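Local coordinates for protein phosphoserine aminotransferase SerC (Cytophaga hutchinsonii ATCC 33406, PDB 3FFR) that probably catalyses, as a pyridoxal-phosphate enzyme of the class-V aminotransferase family, the transamination that yields phosphoserine in serine biosynthesis, at residues Q79-E83 against L215-S221; L163-V169 against I182-S188. All coordinates share one frame; numbering follows the deposited sequence.

Interaction 1: residues Q79-E83 against L215-S221; sequences QNCVE and LLAKRKS
OE2 of E83 is the atom on which two lysines converge: K218 NZ lies 2.9 Å from E83 OE2, on the syn lone pair, while K220 NZ makes a longer salt bridge to the same oxygen at 3.6 Å. K218 also reaches across to the second oxygen, NZ to E83 OE1, in a weak bond, and so straddles the carboxylate. Each lysine crosses the glutamate side chain at about a right angle. E83 meets them fully stretched, its CG anti to the backbone N (chi1 -174°), whereas K220 is folded at chi2 (-67°), which lays its CE 3.2 Å from E83 OE2. Beside the salt bridges L215 packs against both the glutamate and the helix end: its CD2 sits 3.8 Å from E83 CB, and its CD1 rests against the end of helix 70-81, 3.5 Å from N80 O, a buried carbonyl without a polar partner. Helix 206-217 closes in a Schellman motif with R219, at positive phi, as C-prime residue and K220 N bonded to L215 O; this turn carries both lysines round to the glutamate. At the far end one water donates to Q79 O and to S221 O, 2.6 Å from each, and S221 OG bonds E104 O of the second subunit. E83 OE1 further binds a polyether molecule, probably from the crystallisation liquor. The contact thus illustrates how two helix C-termini can be joined through side chains and a water, a single carboxylate probably offsetting part of the positive charge of two lysines.

Interaction 2: residues L163-V169 against I182-S188; sequences LIFVDAV and IDSVFFS
F186 stands with CG between its backbone N and carbonyl carbon (chi1 60°), which swings the ring across to the neighbouring strand, while D167 extends with CG anti to its N (chi1 177°). D167 CA lies over one ring face, 3.9 Å from the F186 centroid and offset toward the rim, a CH-pi contact; the carboxylate plane is turned 50° from the ring. D167 OD1 accepts from V169 N in an Asx turn, and OD2 bonds W74 NE1 and N1 of the pyridoxal-phosphate lysine at position 191, the aspartate-pyridine pairing characteristic of fold-type I enzymes. Cut back to an alanine, F186 would probably leave a gap over D167 CA and CB and beside V169 CG2, though the carboxylate would keep its polar partners. Parallel pairing joins the strands: V166 N to S184 O at 2.9 Å, F186 N to V166 O, and A168 N to F186 O at 3.1 Å. At the start, D183 OD2 receives I164 N at 2.8 Å through its anti lone pair, almost straight, and also meets R156 in a salt bridge. On the other face I182 CG2 packs 3.8 Å from I164 CG2 and 4.0 Å from V166 CG2. Strand 133-137 flanks 163-167 and antiparallel strand 200-205 flanks 184-188, while I77 of helix 70-81 covers F165 and F186, and helix 206-217 packs on L163 and D183.

The two contacts share their scaffolding but not their chemistry. Interaction 2 is wholly buried, about 9 Å from the centre of the chain to its own centre, and is built mainly of backbone bonds and apolar packing, with buried aspartates at D183 and D167, the latter at the cofactor; interaction 1, centred about 26 Å out, is partly buried and relies on charged side chains, one leucine and a water. Helices 70-81 and 206-217, whose C-terminal ends meet in interaction 1, also pack on the strands of interaction 2. The two interactions touch directly where C81 SG lies 3.9 Å from F165 CZ and C81 CB packs on L163 CD1. Here backbone pairing dominates the deep contact, and the outer one rests mainly on side chains.

Interaction 1: residues Q79-E83 against L215-S221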
loop_
_atom_site.group_PDB
_atom_site.type_symbol
_atom_site.label_atom_id
_atom_site.label_comp_id
_atom_site.label_asym_id
_atom_site.label_seq_id
_atom_site.Cartn_x
_atom_site.Cartn_y
_atom_site.Cartn_z
ATOM N N GLN A 79 13.497 5.815 10.179
ATOM C CA GLN A 79 14.245 6.535 9.125
ATOM C C GLN A 79 14.194 8.029 9.207
ATOM O O GLN A 79 15.189 8.725 8.943
ATOM C CB GLN A 79 13.765 6.118 7.723
ATOM C CG GLN A 79 14.067 4.652 7.393
ATOM C CD GLN A 79 13.357 4.162 6.125
ATOM O OE1 GLN A 79 12.331 4.713 5.722
ATOM N NE2 GLN A 79 13.910 3.127 5.492
ATOM N N ASN A 80 13.022 8.536 9.550
ATOM C CA ASN A 80 12.799 9.986 9.626
ATOM C C ASN A 80 13.167 10.655 10.926
ATOM O O ASN A 80 13.446 11.846 10.948
ATOM C CB ASN A 80 11.338 10.309 9.358
ATOM C CG ASN A 80 10.983 10.273 7.869
ATOM O OD1 ASN A 80 11.131 11.293 7.143
ATOM N ND2 ASN A 80 10.436 9.119 7.417
ATOM N N CYS A 81 13.233 9.876 12.002
ATOM C CA CYS A 81 13.324 10.473 13.318
ATOM C C CYS A 81 14.395 9.991 14.281
ATOM O O CYS A 81 14.505 10.508 15.375
ATOM C CB CYS A 81 11.983 10.362 14.031
ATOM S SG CYS A 81 10.552 11.026 13.105
ATOM N N VAL A 82 15.196 9.031 13.861
ATOM C CA VAL A 82 16.229 8.493 14.733
ATOM C C VAL A 82 17.588 8.511 14.068
ATOM O O VAL A 82 17.803 7.867 13.056
ATOM C CB VAL A 82 15.948 7.022 15.184
ATOM C CG1 VAL A 82 17.052 6.562 16.214
ATOM C CG2 VAL A 82 14.514 6.864 15.781
ATOM N N GLU A 83 18.491 9.275 14.646
ATOM C CA GLU A 83 19.856 9.317 14.136
ATOM C C GLU A 83 20.643 8.122 14.664
ATOM O O GLU A 83 21.315 7.408 13.901
ATOM C CB GLU A 83 20.577 10.615 14.541
ATOM C CG GLU A 83 21.952 10.725 13.877
ATOM C CD GLU A 83 22.631 12.071 14.126
ATOM O OE1 GLU A 83 22.079 12.886 14.868
ATOM O OE2 GLU A 83 23.713 12.307 13.571
ATOM N N LEU A 215 17.344 16.180 10.711
ATOM C CA LEU A 215 18.200 15.063 10.250
ATOM C C LEU A 215 18.586 15.229 8.796
ATOM O O LEU A 215 19.735 15.026 8.414
ATOM C CB LEU A 215 17.502 13.720 10.399
ATOM C CG LEU A 215 17.396 13.235 11.817
ATOM C CD1 LEU A 215 16.794 11.810 11.795
ATOM C CD2 LEU A 215 18.788 13.265 12.477
ATOM N N LEU A 216 17.618 15.651 8.001
ATOM C CA LEU A 216 17.862 15.881 6.569
ATOM C C LEU A 216 18.909 16.988 6.426
ATOM O O LEU A 216 19.806 16.899 5.603
ATOM C CB LEU A 216 16.573 16.251 5.814
ATOM C CG LEU A 216 16.711 16.425 4.288
ATOM C CD1 LEU A 216 17.200 15.172 3.642
ATOM C CD2 LEU A 216 15.410 16.873 3.668
ATOM N N ALA A 217 18.778 18.029 7.236
ATOM C CA ALA A 217 19.720 19.156 7.192
ATOM C C ALA A 217 21.144 18.737 7.541
ATOM O O ALA A 217 22.109 19.340 7.057
ATOM C CB ALA A 217 19.255 20.285 8.096
ATOM N N LYS A 218 21.265 17.700 8.351
ATOM C CA LYS A 218 22.564 17.163 8.793
ATOM C C LYS A 218 23.146 16.323 7.691
ATOM O O LYS A 218 24.133 15.634 7.881
ATOM C CB LYS A 218 22.440 16.267 10.037
ATOM C CG LYS A 218 22.053 16.987 11.301
ATOM C CD LYS A 218 22.225 16.119 12.555
ATOM C CE LYS A 218 23.695 15.792 12.830
ATOM N NZ LYS A 218 23.882 15.137 14.162
ATOM N N ARG A 219 22.497 16.384 6.542
ATOM C CA ARG A 219 22.908 15.621 5.348
ATOM C C ARG A 219 22.721 14.117 5.488
ATOM O O ARG A 219 23.420 13.330 4.861
ATOM C CB ARG A 219 24.341 15.939 4.928
ATOM C CG ARG A 219 24.510 17.391 4.481
ATOM C CD ARG A 219 25.879 17.659 3.818
ATOM N N LYS A 220 21.799 13.740 6.354
ATOM C CA LYS A 220 21.415 12.325 6.507
ATOM C C LYS A 220 20.277 12.018 5.541
ATOM O O LYS A 220 19.385 12.827 5.358
ATOM C CB LYS A 220 20.873 12.021 7.923
ATOM C CG LYS A 220 21.770 12.418 9.056
ATOM C CD LYS A 220 23.028 11.599 9.079
ATOM C CE LYS A 220 23.688 11.685 10.450
ATOM N NZ LYS A 220 24.793 10.699 10.582
ATOM N N SER A 221 20.312 10.854 4.913
ATOM C CA SER A 221 19.157 10.445 4.100
ATOM C C SER A 221 18.069 10.010 5.051
ATOM O O SER A 221 18.328 9.214 5.968
ATOM C CB SER A 221 19.474 9.283 3.182
ATOM O OG SER A 221 18.272 8.843 2.579
HETATM O O HOH W 1 17.621 8.196 8.238
#

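Interaction 2: residues L163-V169 against I182-S188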
loop_
_atom_site.group_PDB
_atom_site.type_symbol
_atom_site.label_atom_id
_atom_site.label_comp_id
_atom_site.label_asym_id
_atom_site.label_seq_id
_atom_site.Cartn_x
_atom_site.Cartn_y
_atom_site.Cartn_z
ATOM N N LEU A 163 10.774 12.098 21.239
ATOM C CA LEU A 163 9.514 12.039 20.513
ATOM C C LEU A 163 8.829 10.761 20.942
ATOM O O LEU A 163 9.418 9.678 20.888
ATOM C CB LEU A 163 9.719 11.983 19.003
ATOM C CG LEU A 163 10.442 13.191 18.396
ATOM C CD1 LEU A 163 10.829 12.813 16.934
ATOM C CD2 LEU A 163 9.589 14.481 18.486
ATOM N N ILE A 164 7.586 10.894 21.392
ATOM C CA ILE A 164 6.790 9.745 21.841
ATOM C C ILE A 164 5.799 9.297 20.773
ATOM O O ILE A 164 4.884 10.030 20.386
ATOM C CB ILE A 164 6.061 10.022 23.201
ATOM C CG1 ILE A 164 7.072 10.395 24.281
ATOM C CG2 ILE A 164 5.259 8.780 23.644
ATOM C CD1 ILE A 164 6.440 10.833 25.621
ATOM N N PHE A 165 6.001 8.059 20.330
ATOM C CA PHE A 165 5.161 7.384 19.303
ATOM C C PHE A 165 4.359 6.281 19.952
ATOM O O PHE A 165 4.903 5.445 20.670
ATOM C CB PHE A 165 6.003 6.750 18.184
ATOM C CG PHE A 165 6.792 7.718 17.395
ATOM C CD1 PHE A 165 8.057 8.116 17.823
ATOM C CD2 PHE A 165 6.269 8.271 16.231
ATOM C CE1 PHE A 165 8.768 9.074 17.081
ATOM C CE2 PHE A 165 6.964 9.200 15.488
ATOM C CZ PHE A 165 8.225 9.618 15.922
ATOM N N VAL A 166 3.065 6.268 19.652
ATOM C CA VAL A 166 2.178 5.225 20.162
ATOM C C VAL A 166 1.556 4.406 19.021
ATOM O O VAL A 166 0.904 4.931 18.117
ATOM C CB VAL A 166 1.057 5.815 21.048
ATOM C CG1 VAL A 166 0.195 4.678 21.641
ATOM C CG2 VAL A 166 1.622 6.698 22.175
ATOM N N ASP A 167 1.810 3.106 19.077
ATOM C CA ASP A 167 1.161 2.119 18.209
ATOM C C ASP A 167 -0.216 1.846 18.807
ATOM O O ASP A 167 -0.335 1.344 19.932
ATOM C CB ASP A 167 2.061 0.876 18.104
ATOM C CG ASP A 167 1.469 -0.239 17.282
ATOM O OD1 ASP A 167 0.231 -0.367 17.211
ATOM O OD2 ASP A 167 2.299 -1.008 16.751
ATOM N N ALA A 168 -1.255 2.289 18.101
ATOM C CA ALA A 168 -2.682 2.043 18.511
ATOM C C ALA A 168 -3.438 1.349 17.365
ATOM O O ALA A 168 -4.620 1.506 17.168
ATOM C CB ALA A 168 -3.373 3.351 18.940
ATOM N N VAL A 169 -2.668 0.567 16.631
ATOM C CA VAL A 169 -3.100 -0.165 15.467
ATOM C C VAL A 169 -4.340 -0.997 15.728
ATOM O O VAL A 169 -5.290 -0.970 14.956
ATOM C CB VAL A 169 -1.951 -1.051 14.884
ATOM C CG1 VAL A 169 -2.473 -2.040 13.824
ATOM C CG2 VAL A 169 -0.797 -0.169 14.324
ATOM N N ILE A 182 2.089 13.218 24.171
ATOM C CA ILE A 182 2.744 12.358 23.205
ATOM C C ILE A 182 3.018 13.203 21.962
ATOM O O ILE A 182 2.706 14.402 21.939
ATOM C CB ILE A 182 1.937 11.098 22.867
ATOM C CG1 ILE A 182 0.598 11.467 22.203
ATOM C CG2 ILE A 182 1.763 10.186 24.118
ATOM C CD1 ILE A 182 -0.190 10.274 21.692
ATOM N N ASP A 183 3.616 12.595 20.953
ATOM C CA ASP A 183 3.938 13.321 19.731
ATOM C C ASP A 183 3.358 12.704 18.460
ATOM O O ASP A 183 3.271 13.358 17.420
ATOM C CB ASP A 183 5.461 13.435 19.605
ATOM C CG ASP A 183 6.080 14.182 20.801
ATOM O OD1 ASP A 183 5.922 15.444 20.852
ATOM O OD2 ASP A 183 6.744 13.510 21.645
ATOM N N SER A 184 2.920 11.469 18.569
ATOM C CA SER A 184 2.443 10.755 17.383
ATOM C C SER A 184 1.761 9.461 17.749
ATOM O O SER A 184 2.058 8.825 18.776
ATOM C CB SER A 184 3.662 10.449 16.467
ATOM O OG SER A 184 3.388 9.628 15.329
ATOM N N VAL A 185 0.772 9.155 16.930
ATOM C CA VAL A 185 0.081 7.869 17.007
ATOM C C VAL A 185 -0.133 7.348 15.594
ATOM O O VAL A 185 -0.197 8.111 14.630
ATOM C CB VAL A 185 -1.251 7.980 17.797
ATOM C CG1 VAL A 185 -2.297 8.759 17.011
ATOM C CG2 VAL A 185 -1.789 6.601 18.177
ATOM N N PHE A 186 -0.206 6.027 15.467
ATOM C CA PHE A 186 -0.439 5.435 14.159
ATOM C C PHE A 186 -1.264 4.182 14.251
ATOM O O PHE A 186 -1.385 3.525 15.294
ATOM C CB PHE A 186 0.896 5.161 13.433
ATOM C CG PHE A 186 1.812 4.201 14.174
ATOM C CD1 PHE A 186 2.721 4.663 15.108
ATOM C CD2 PHE A 186 1.740 2.839 13.950
ATOM C CE1 PHE A 186 3.570 3.801 15.794
ATOM C CE2 PHE A 186 2.593 1.974 14.636
ATOM C CZ PHE A 186 3.498 2.455 15.556
ATOM N N PHE A 187 -1.876 3.904 13.121
ATOM C CA PHE A 187 -2.701 2.698 12.952
ATOM C C PHE A 187 -2.780 2.284 11.511
ATOM O O PHE A 187 -2.248 2.938 10.599
ATOM C CB PHE A 187 -4.110 2.918 13.510
ATOM C CG PHE A 187 -4.926 4.003 12.824
ATOM C CD1 PHE A 187 -4.810 5.330 13.199
ATOM C CD2 PHE A 187 -5.835 3.681 11.853
ATOM C CE1 PHE A 187 -5.570 6.345 12.577
ATOM C CE2 PHE A 187 -6.600 4.678 11.217
ATOM C CZ PHE A 187 -6.475 6.007 11.597
ATOM N N SER A 188 -3.393 1.131 11.323
ATOM C CA SER A 188 -3.766 0.695 9.961
ATOM C C SER A 188 -5.253 0.376 10.009
ATOM O O SER A 188 -5.831 0.208 11.090
ATOM C CB SER A 188 -2.854 -0.395 9.408
ATOM O OG SER A 188 -2.799 -1.512 10.227
#